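Local coordinates for glutathione S-transferase family protein (Pseudomonas putida, PDB 3LXZ) that catalyses the conjugation of reduced glutathione to a wide range of hydrophobic electrophiles, as a glutathione transferase, at residues 133-136 against 137-141; 52-56 against 57-61; 186-189 against 190-194; 203-206 against 207-211. All blocks are in the same frame, centred on the assembly; numbering follows the deposited sequence.

How the contacts relate
From the N terminus, contact 2 comes first, a hairpin that closes on itself within strands 52-55 and 58-61 of the thioredoxin-like domain. The other three follow in the helical C-terminal part: contact 1 at the end of helix 120-140, contact 3 at the end of helix 183-193 and contact 4 midway along helix 198-218. All four are local and run in series, so none nests in or crosses another. Contacts 1 and 3 approach to about 7 Å between nearest atoms, whereas the centres of contacts 1 and 2 lie 32 Å apart; these two both touch the second subunit. Contact 4 brings the last helix against loops of the N-terminal domain.

Contact 1: 133-136 against 137-141; sequences GFAT and LKRNG
Arg139 folds its guanidinium back over the preceding helical turn, one face turned to the Ala135 carbonyl, with CZ 3.8 Å from Ala135 O. That oxygen lies toward the rim of the group rather than under its middle. The fold-back comes from a side chain that first runs out with CG anti to the backbone N (chi1 165°) and then bends at chi3. NH2 ends 4.0 Å from Ala135 CB. The other terminal nitrogen approaches Thr136 at a slant, NH1 lying 3.9 Å from OG1, too far for a bond between them. Instead, Arg139 NH1 is hydrogen-bonded to Pro46 O of the second subunit, and Thr136 OG1 lies within bonding reach of that same oxygen and of Ala132 O, its one proton shared or alternating between them. These are the last two turns of helix 120-140 in the all-helical C-terminal domain of the glutathione transferase fold, held by regular bonds four residues apart such as Arg139 N to Ala135 O at 3.0 Å. Asn140 N follows in the series on Thr136 O at 2.9 Å, and its CB rests 3.3 Å from the same oxygen, while its amide is bonded to Glu92, Glu96 and Lys89. On another flank, Phe134 stacks on Phe178, and Leu137 packs into Phe143, Val147 and Phe159. The chain leaves the helix at Gly141, whose N still bonds Leu137 O at 2.8 Å, and where a CB would collide with that carbonyl.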
loop_
_atom_site.group_PDB
_atom_site.type_symbol
_atom_site.label_atom_id
_atom_site.label_comp_id
_atom_site.label_asym_id
_atom_site.label_seq_id
_atom_site.Cartn_x
_atom_site.Cartn_y
_atom_site.Cartn_z
ATOM N N GLY A 133 8.585 6.804 9.675
ATOM C CA GLY A 133 8.627 6.626 8.226
ATOM C C GLY A 133 9.893 7.215 7.649
ATOM O O GLY A 133 10.531 6.631 6.756
ATOM N N PHE A 134 10.262 8.384 8.149
ATOM C CA PHE A 134 11.520 9.020 7.744
ATOM C C PHE A 134 12.735 8.209 8.211
ATOM O O PHE A 134 13.720 8.107 7.466
ATOM C CB PHE A 134 11.585 10.485 8.219
ATOM C CG PHE A 134 10.909 11.430 7.276
ATOM C CD1 PHE A 134 11.524 11.768 6.074
ATOM C CD2 PHE A 134 9.651 11.953 7.551
ATOM C CE1 PHE A 134 10.896 12.635 5.147
ATOM C CE2 PHE A 134 9.022 12.853 6.628
ATOM C CZ PHE A 134 9.647 13.177 5.426
ATOM N N ALA A 135 12.650 7.627 9.404
ATOM C CA ALA A 135 13.720 6.736 9.907
ATOM C C ALA A 135 13.901 5.526 8.993
ATOM O O ALA A 135 15.039 5.173 8.650
ATOM C CB ALA A 135 13.443 6.287 11.346
ATOM N N THR A 136 12.772 4.909 8.605
ATOM C CA THR A 136 12.743 3.778 7.652
ATOM C C THR A 136 13.382 4.121 6.316
ATOM O O THR A 136 14.186 3.363 5.760
ATOM C CB THR A 136 11.313 3.287 7.458
ATOM O OG1 THR A 136 10.814 2.748 8.686
ATOM C CG2 THR A 136 11.191 2.228 6.320
ATOM N N LEU A 137 13.028 5.283 5.789
ATOM C CA LEU A 137 13.592 5.729 4.511
ATOM C C LEU A 137 15.109 5.940 4.591
ATOM O O LEU A 137 15.859 5.590 3.651
ATOM C CB LEU A 137 12.855 6.997 4.014
ATOM C CG LEU A 137 13.268 7.552 2.651
ATOM C CD1 LEU A 137 13.158 6.495 1.554
ATOM C CD2 LEU A 137 12.480 8.840 2.294
ATOM N N LYS A 138 15.569 6.468 5.712
ATOM C CA LYS A 138 16.995 6.728 5.881
ATOM C C LYS A 138 17.779 5.431 5.970
ATOM O O LYS A 138 18.868 5.316 5.398
ATOM C CB LYS A 138 17.265 7.557 7.138
ATOM C CG LYS A 138 18.759 7.948 7.273
ATOM C CD LYS A 138 19.078 8.354 8.711
ATOM C CE LYS A 138 18.223 9.515 9.047
ATOM N NZ LYS A 138 18.522 10.634 8.116
ATOM N N ARG A 139 17.199 4.461 6.685
ATOM C CA ARG A 139 17.819 3.166 6.909
ATOM C C ARG A 139 17.842 2.318 5.643
ATOM O O ARG A 139 18.838 1.635 5.361
ATOM C CB ARG A 139 17.055 2.505 8.063
ATOM C CG ARG A 139 17.189 1.051 8.360
ATOM C CD ARG A 139 16.214 0.703 9.489
ATOM N NE ARG A 139 16.334 1.604 10.644
ATOM C CZ ARG A 139 15.352 2.329 11.214
ATOM N NH1 ARG A 139 14.098 2.305 10.786
ATOM N NH2 ARG A 139 15.636 3.103 12.260
ATOM N N ASN A 140 16.755 2.357 4.881
ATOM C CA ASN A 140 16.580 1.448 3.741
ATOM C C ASN A 140 16.955 2.031 2.396
ATOM O O ASN A 140 17.310 1.282 1.480
ATOM C CB ASN A 140 15.134 0.906 3.717
ATOM C CG ASN A 140 14.995 -0.359 2.909
ATOM O OD1 ASN A 140 15.851 -1.223 2.954
ATOM N ND2 ASN A 140 13.909 -0.488 2.188
ATOM N N GLY A 141 16.892 3.360 2.276
ATOM C CA GLY A 141 17.180 4.058 1.013
ATOM C C GLY A 141 18.663 4.078 0.726
ATOM O O GLY A 141 19.474 4.110 1.644
#

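Contact 2: 52-56 against 57-61; sequences VLETE and HGFLS
A two-residue beta hairpin joins strands 52-55 and 58-61, with Glu56 and His57 at the corners of a type I turn from Thr55 to Gly58. Leu53 and Leu60 form an antiparallel hydrogen-bonded pair, Leu53 N reaching Leu60 O at 2.8 Å. At the turn, Gly58 O is gripped twice by Thr55, through N and through OG1 at 3.0 Å. The hydroxyl occupies the position between backbone N and carbonyl carbon (chi1 76°), from which OG1 also receives His57 N at 2.9 Å. A valine here would probably leave the His57 amide without its acceptor and Gly58 O with one donor fewer, loosening the turn. Beyond it, Glu56 runs alongside His57, its carboxylate stacked on the ring with planes 7° apart and its CG 3.9 Å from the ring centroid, a CH-pi contact over the face. On the sheet face that carries Glu54 and Phe59, the Phe59 ring slants across both neighbours: CD1 sits 3.5 Å from Val52 CG1, and CE1 lies 3.6 Å from Glu54 CB. Tyr6 meets this ring edge-to-face and bonds Glu54 OE1; Ser61 OG bonds Glu92 of the second subunit. Such a hairpin, followed by helix 63-73, forms the C-terminal beta-beta-alpha half of the thioredoxin-like fold of glutathione transferases, here just after the glutathione-binding Lys49 and Val50.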
loop_
_atom_site.group_PDB
_atom_site.type_symbol
_atom_site.label_atom_id
_atom_site.label_comp_id
_atom_site.label_asym_id
_atom_site.label_seq_id
_atom_site.Cartn_x
_atom_site.Cartn_y
_atom_site.Cartn_z
ATOM N N VAL A 52 -6.739 7.678 -11.989
ATOM C CA VAL A 52 -7.181 6.460 -12.668
ATOM C C VAL A 52 -6.609 6.473 -14.093
ATOM O O VAL A 52 -6.665 7.511 -14.758
ATOM C CB VAL A 52 -8.716 6.362 -12.689
ATOM C CG1 VAL A 52 -9.186 5.005 -13.223
ATOM C CG2 VAL A 52 -9.261 6.533 -11.303
ATOM N N LEU A 53 -6.038 5.361 -14.534
ATOM C CA LEU A 53 -5.562 5.220 -15.920
ATOM C C LEU A 53 -6.627 4.518 -16.743
ATOM O O LEU A 53 -7.078 3.438 -16.368
ATOM C CB LEU A 53 -4.300 4.369 -16.001
ATOM C CG LEU A 53 -3.578 4.378 -17.362
ATOM C CD1 LEU A 53 -2.894 5.749 -17.630
ATOM C CD2 LEU A 53 -2.566 3.250 -17.438
ATOM N N GLU A 54 -7.023 5.112 -17.866
ATOM C CA GLU A 54 -7.952 4.424 -18.740
ATOM C C GLU A 54 -7.199 3.781 -19.883
ATOM O O GLU A 54 -6.468 4.451 -20.613
ATOM C CB GLU A 54 -9.059 5.358 -19.257
ATOM C CG GLU A 54 -10.171 4.563 -20.012
ATOM C CD GLU A 54 -11.372 5.424 -20.467
ATOM O OE1 GLU A 54 -11.226 6.644 -20.597
ATOM O OE2 GLU A 54 -12.475 4.858 -20.709
ATOM N N THR A 55 -7.360 2.465 -20.023
ATOM C CA THR A 55 -6.669 1.709 -21.068
ATOM C C THR A 55 -7.739 1.109 -21.997
ATOM O O THR A 55 -8.937 1.153 -21.671
ATOM C CB THR A 55 -5.832 0.557 -20.473
ATOM O OG1 THR A 55 -6.710 -0.519 -20.090
ATOM C CG2 THR A 55 -5.015 1.035 -19.247
ATOM N N GLU A 56 -7.312 0.552 -23.136
ATOM C CA GLU A 56 -8.200 -0.256 -23.971
ATOM C C GLU A 56 -8.936 -1.379 -23.223
ATOM O O GLU A 56 -10.031 -1.791 -23.637
ATOM C CB GLU A 56 -7.456 -0.825 -25.201
ATOM C CG GLU A 56 -6.181 -1.600 -24.868
ATOM C CD GLU A 56 -5.648 -2.443 -26.026
ATOM O OE1 GLU A 56 -6.457 -3.130 -26.693
ATOM O OE2 GLU A 56 -4.418 -2.443 -26.241
ATOM N N HIS A 57 -8.352 -1.871 -22.134
ATOM C CA HIS A 57 -8.974 -2.952 -21.348
ATOM C C HIS A 57 -9.881 -2.469 -20.200
ATOM O O HIS A 57 -10.540 -3.292 -19.545
ATOM C CB HIS A 57 -7.903 -3.911 -20.812
ATOM C CG HIS A 57 -6.977 -4.428 -21.870
ATOM N ND1 HIS A 57 -5.646 -4.062 -21.947
ATOM C CD2 HIS A 57 -7.200 -5.262 -22.916
ATOM C CE1 HIS A 57 -5.082 -4.667 -22.979
ATOM N NE2 HIS A 57 -6.005 -5.395 -23.586
ATOM N N GLY A 58 -9.935 -1.157 -19.972
ATOM C CA GLY A 58 -10.689 -0.573 -18.842
ATOM C C GLY A 58 -9.837 0.258 -17.882
ATOM O O GLY A 58 -8.714 0.602 -18.185
ATOM N N PHE A 59 -10.407 0.616 -16.734
ATOM C CA PHE A 59 -9.766 1.516 -15.786
ATOM C C PHE A 59 -8.880 0.779 -14.783
ATOM O O PHE A 59 -9.261 -0.298 -14.298
ATOM C CB PHE A 59 -10.837 2.236 -14.964
ATOM C CG PHE A 59 -11.619 3.263 -15.719
ATOM C CD1 PHE A 59 -11.010 4.427 -16.196
ATOM C CD2 PHE A 59 -12.997 3.091 -15.909
ATOM C CE1 PHE A 59 -11.773 5.382 -16.885
ATOM C CE2 PHE A 59 -13.755 4.045 -16.591
ATOM C CZ PHE A 59 -13.143 5.185 -17.063
ATOM N N LEU A 60 -7.722 1.367 -14.458
ATOM C CA LEU A 60 -6.896 0.931 -13.312
ATOM C C LEU A 60 -6.723 2.106 -12.375
ATOM O O LEU A 60 -6.378 3.197 -12.842
ATOM C CB LEU A 60 -5.496 0.486 -13.769
ATOM C CG LEU A 60 -5.295 -0.827 -14.505
ATOM C CD1 LEU A 60 -3.903 -0.930 -15.093
ATOM C CD2 LEU A 60 -5.583 -2.025 -13.578
ATOM N N SER A 61 -6.971 1.913 -11.073
ATOM C CA SER A 61 -6.747 2.929 -10.053
ATOM C C SER A 61 -5.524 2.551 -9.212
ATOM O O SER A 61 -4.983 1.466 -9.382
ATOM C CB SER A 61 -7.998 3.078 -9.157
ATOM O OG SER A 61 -8.116 1.947 -8.303
#

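Contact 3: 186-189 against 190-194; sequences KALL and QLMGE
The backbone from 186 to 193 follows regular helical bonding between residues four apart, the straightest being Met192 N to Leu188 O at 2.8 Å and 172°. Leu188 and the selenomethionine Met192 lie side by side one turn apart and point the same way, Leu188 CD1 touching Met192 CG at 3.8 Å. Their first torsions differ: Leu188 holds CG anti to the backbone N (chi1 175°), whereas Met192 turns its CG beside its own N, so that CG lies 3.5 Å from Leu188 O, before bending away twice. Leu191 CD2 is a looser neighbour of Leu188 CD1, 4.4 Å off. Outside the segments, Leu188 reaches Phe159 and Met192 reaches Cys160, both on helix 154-174. On the exposed side, Gln190 bends at chi2, and one water joins it to the turn before, donating to Gln190 OE1 at 2.7 Å and to Ala187 O at 2.6 Å. Ala187 O therefore accepts twice, from Leu191 N and from the water. Helix 183-193 is thus amphipathic: apolar contacts without directional bonds seat one side on helix 154-174, while on the outer side a water serves Gln190 OE1 and Ala187 O.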
loop_
_atom_site.group_PDB
_atom_site.type_symbol
_atom_site.label_atom_id
_atom_site.label_comp_id
_atom_site.label_asym_id
_atom_site.label_seq_id
_atom_site.Cartn_x
_atom_site.Cartn_y
_atom_site.Cartn_z
ATOM N N LYS A 186 17.419 15.644 1.298
ATOM C CA LYS A 186 17.367 17.064 0.934
ATOM C C LYS A 186 17.957 17.245 -0.464
ATOM O O LYS A 186 17.365 17.915 -1.335
ATOM C CB LYS A 186 18.084 17.934 1.990
ATOM C CG LYS A 186 17.583 19.372 2.061
ATOM C CD LYS A 186 18.345 20.119 3.154
ATOM C CE LYS A 186 17.562 21.308 3.658
ATOM N NZ LYS A 186 16.608 21.801 2.628
ATOM N N ALA A 187 19.084 16.579 -0.709
ATOM C CA ALA A 187 19.785 16.682 -1.974
ATOM C C ALA A 187 18.997 16.054 -3.129
ATOM O O ALA A 187 18.953 16.598 -4.219
ATOM C CB ALA A 187 21.166 16.045 -1.850
ATOM N N LEU A 188 18.335 14.925 -2.866
ATOM C CA LEU A 188 17.555 14.265 -3.914
ATOM C C LEU A 188 16.328 15.122 -4.282
ATOM O O LEU A 188 15.973 15.222 -5.462
ATOM C CB LEU A 188 17.151 12.830 -3.475
ATOM C CG LEU A 188 16.222 12.069 -4.446
ATOM C CD1 LEU A 188 16.787 12.003 -5.875
ATOM C CD2 LEU A 188 15.962 10.624 -3.953
ATOM N N LEU A 189 15.694 15.724 -3.280
ATOM C CA LEU A 189 14.521 16.531 -3.539
ATOM C C LEU A 189 14.911 17.692 -4.446
ATOM O O LEU A 189 14.182 18.006 -5.374
ATOM C CB LEU A 189 13.890 17.034 -2.244
ATOM C CG LEU A 189 12.437 17.512 -2.369
ATOM C CD1 LEU A 189 11.466 16.370 -2.816
ATOM C CD2 LEU A 189 11.946 18.094 -1.058
ATOM N N GLN A 190 16.058 18.331 -4.205
ATOM C CA GLN A 190 16.461 19.404 -5.114
ATOM C C GLN A 190 16.742 18.869 -6.506
ATOM O O GLN A 190 16.405 19.506 -7.490
ATOM C CB GLN A 190 17.693 20.125 -4.611
ATOM C CG GLN A 190 18.006 21.399 -5.404
ATOM C CD GLN A 190 18.870 21.165 -6.616
ATOM O OE1 GLN A 190 19.397 20.073 -6.831
ATOM N NE2 GLN A 190 19.023 22.210 -7.441
ATOM N N LEU A 191 17.348 17.688 -6.576
ATOM C CA LEU A 191 17.692 17.059 -7.849
ATOM C C LEU A 191 16.457 16.731 -8.721
ATOM O O LEU A 191 16.429 17.016 -9.921
ATOM C CB LEU A 191 18.525 15.794 -7.601
ATOM C CG LEU A 191 18.991 15.066 -8.868
ATOM C CD1 LEU A 191 19.784 15.979 -9.807
ATOM C CD2 LEU A 191 19.825 13.831 -8.531
HETATM N N MSE A 192 15.445 16.120 -8.095
HETATM C CA MSE A 192 14.176 15.832 -8.747
HETATM C C MSE A 192 13.522 17.152 -9.127
HETATM O O MSE A 192 12.814 17.221 -10.114
HETATM C CB MSE A 192 13.235 15.041 -7.803
HETATM C CG MSE A 192 13.661 13.596 -7.443
HETATM SE SE MSE A 192 14.023 12.510 -9.002
HETATM C CE MSE A 192 12.212 12.300 -9.695
ATOM N N GLY A 193 13.768 18.203 -8.340
ATOM C CA GLY A 193 13.227 19.563 -8.656
ATOM C C GLY A 193 13.728 20.147 -9.974
ATOM O O GLY A 193 13.065 21.025 -10.582
ATOM N N GLU A 194 14.857 19.607 -10.438
ATOM C CA GLU A 194 15.530 20.013 -11.667
ATOM C C GLU A 194 15.204 19.110 -12.862
ATOM O O GLU A 194 15.748 19.286 -13.953
ATOM C CB GLU A 194 17.055 20.071 -11.416
ATOM C CG GLU A 194 17.464 21.169 -10.430
ATOM C CD GLU A 194 17.076 22.579 -10.936
ATOM O OE1 GLU A 194 17.457 22.929 -12.081
ATOM O OE2 GLU A 194 16.380 23.321 -10.197
HETATM O O HOH W 1 20.686 18.165 -5.407
#

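Contact 4: 203-206 against 207-211; sequences ADKE and ASMPA
The flat peptide carbonyl of Lys205 is met from above its plane: Ser208 N stands 67° out of that plane, well away from the lone pairs, at 3.2 Å from Lys205 O. The neighbouring carbonyl, that of Asp204, has Ser208 beside it twice, with OG 3.0 Å from Asp204 O and a weak, bent bond from N; the hydroxyl proton has another acceptor within reach, so the first remains unsettled. Asp204's own carboxylate turns elsewhere, its OD2 forming salt bridges with Arg200 and Lys18. Pro210 CD comes 3.5 Å from Glu206 O, where a regular helix would have an N-H. Proline has none, and the helix kinks where the nitrogens of Pro210 and Ala211 miss the preceding turn. Around the kink the bonding shortens to pairs three residues apart: Ser208 N to Lys205 O, and a weak bond from Met209 N to Glu206 O at 3.3 Å. One turn earlier the bonding is ordinary, Ala207 N to Ala203 O at 2.9 Å. Along one flank Lys205 and the selenomethionine Met209 run side by side in the same direction. Lys205 is fully extended with CG anti to the backbone N (chi1 174°), while Met209 is bent twice, and Lys205 CE meets Met209 CE at 4.0 Å. Helix 198-218 borders the N-terminal domain here: Asp204 and Ser208 touch Ser9, and Met209 touches Val10, in the loop between strand 3-7 and helix 12-23, with Lys205 about 8 Å in side-chain distance from the glutathione-binding Ser11.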
loop_
_atom_site.group_PDB
_atom_site.type_symbol
_atom_site.label_atom_id
_atom_site.label_comp_id
_atom_site.label_asym_id
_atom_site.label_seq_id
_atom_site.Cartn_x
_atom_site.Cartn_y
_atom_site.Cartn_z
ATOM N N ALA A 203 3.503 24.139 -13.342
ATOM C CA ALA A 203 2.708 25.147 -14.057
ATOM C C ALA A 203 1.241 24.691 -14.143
ATOM O O ALA A 203 0.315 25.480 -13.857
ATOM C CB ALA A 203 3.293 25.409 -15.481
ATOM N N ASP A 204 1.052 23.424 -14.517
ATOM C CA ASP A 204 -0.295 22.839 -14.589
ATOM C C ASP A 204 -0.945 22.829 -13.216
ATOM O O ASP A 204 -2.111 23.180 -13.071
ATOM C CB ASP A 204 -0.296 21.441 -15.193
ATOM C CG ASP A 204 0.052 21.424 -16.702
ATOM O OD1 ASP A 204 0.141 22.522 -17.346
ATOM O OD2 ASP A 204 0.273 20.305 -17.235
ATOM N N LYS A 205 -0.178 22.446 -12.197
ATOM C CA LYS A 205 -0.677 22.533 -10.834
ATOM C C LYS A 205 -1.196 23.942 -10.492
ATOM O O LYS A 205 -2.332 24.090 -9.993
ATOM C CB LYS A 205 0.380 22.043 -9.829
ATOM C CG LYS A 205 -0.030 22.234 -8.355
ATOM C CD LYS A 205 0.973 21.564 -7.373
ATOM C CE LYS A 205 0.442 21.665 -5.930
ATOM N NZ LYS A 205 1.404 21.306 -4.796
ATOM N N GLU A 206 -0.395 24.970 -10.782
ATOM C CA GLU A 206 -0.778 26.345 -10.423
ATOM C C GLU A 206 -2.030 26.766 -11.193
ATOM O O GLU A 206 -2.939 27.387 -10.642
ATOM C CB GLU A 206 0.382 27.317 -10.722
ATOM C CG GLU A 206 0.030 28.806 -10.604
ATOM C CD GLU A 206 -0.283 29.271 -9.167
ATOM O OE1 GLU A 206 -0.112 28.477 -8.193
ATOM O OE2 GLU A 206 -0.702 30.449 -9.007
ATOM N N ALA A 207 -2.080 26.405 -12.460
ATOM C CA ALA A 207 -3.196 26.741 -13.330
ATOM C C ALA A 207 -4.514 26.107 -12.876
ATOM O O ALA A 207 -5.584 26.650 -13.141
ATOM C CB ALA A 207 -2.875 26.256 -14.758
ATOM N N SER A 208 -4.404 24.957 -12.203
ATOM C CA SER A 208 -5.533 24.109 -11.820
ATOM C C SER A 208 -5.999 24.405 -10.408
ATOM O O SER A 208 -7.058 23.934 -9.983
ATOM C CB SER A 208 -5.116 22.628 -11.900
ATOM O OG SER A 208 -4.963 22.222 -13.270
HETATM N N MSE A 209 -5.193 25.154 -9.682
HETATM C CA MSE A 209 -5.442 25.348 -8.263
HETATM C C MSE A 209 -6.787 26.065 -7.992
HETATM O O MSE A 209 -7.561 25.624 -7.111
HETATM C CB MSE A 209 -4.250 26.060 -7.581
HETATM C CG MSE A 209 -4.472 26.375 -6.085
HETATM SE SE MSE A 209 -4.369 24.707 -4.995
HETATM C CE MSE A 209 -2.458 24.340 -5.352
ATOM N N PRO A 210 -7.098 27.148 -8.751
ATOM C CA PRO A 210 -8.330 27.857 -8.380
ATOM C C PRO A 210 -9.582 26.976 -8.551
ATOM O O PRO A 210 -10.515 27.021 -7.723
ATOM C CB PRO A 210 -8.336 29.053 -9.339
ATOM C CG PRO A 210 -6.878 29.300 -9.652
ATOM C CD PRO A 210 -6.298 27.909 -9.726
ATOM N N ALA A 211 -9.621 26.163 -9.607
ATOM C CA ALA A 211 -10.799 25.293 -9.790
ATOM C C ALA A 211 -10.883 24.240 -8.706
ATOM O O ALA A 211 -11.974 23.956 -8.191
ATOM C CB ALA A 211 -10.765 24.624 -11.147
#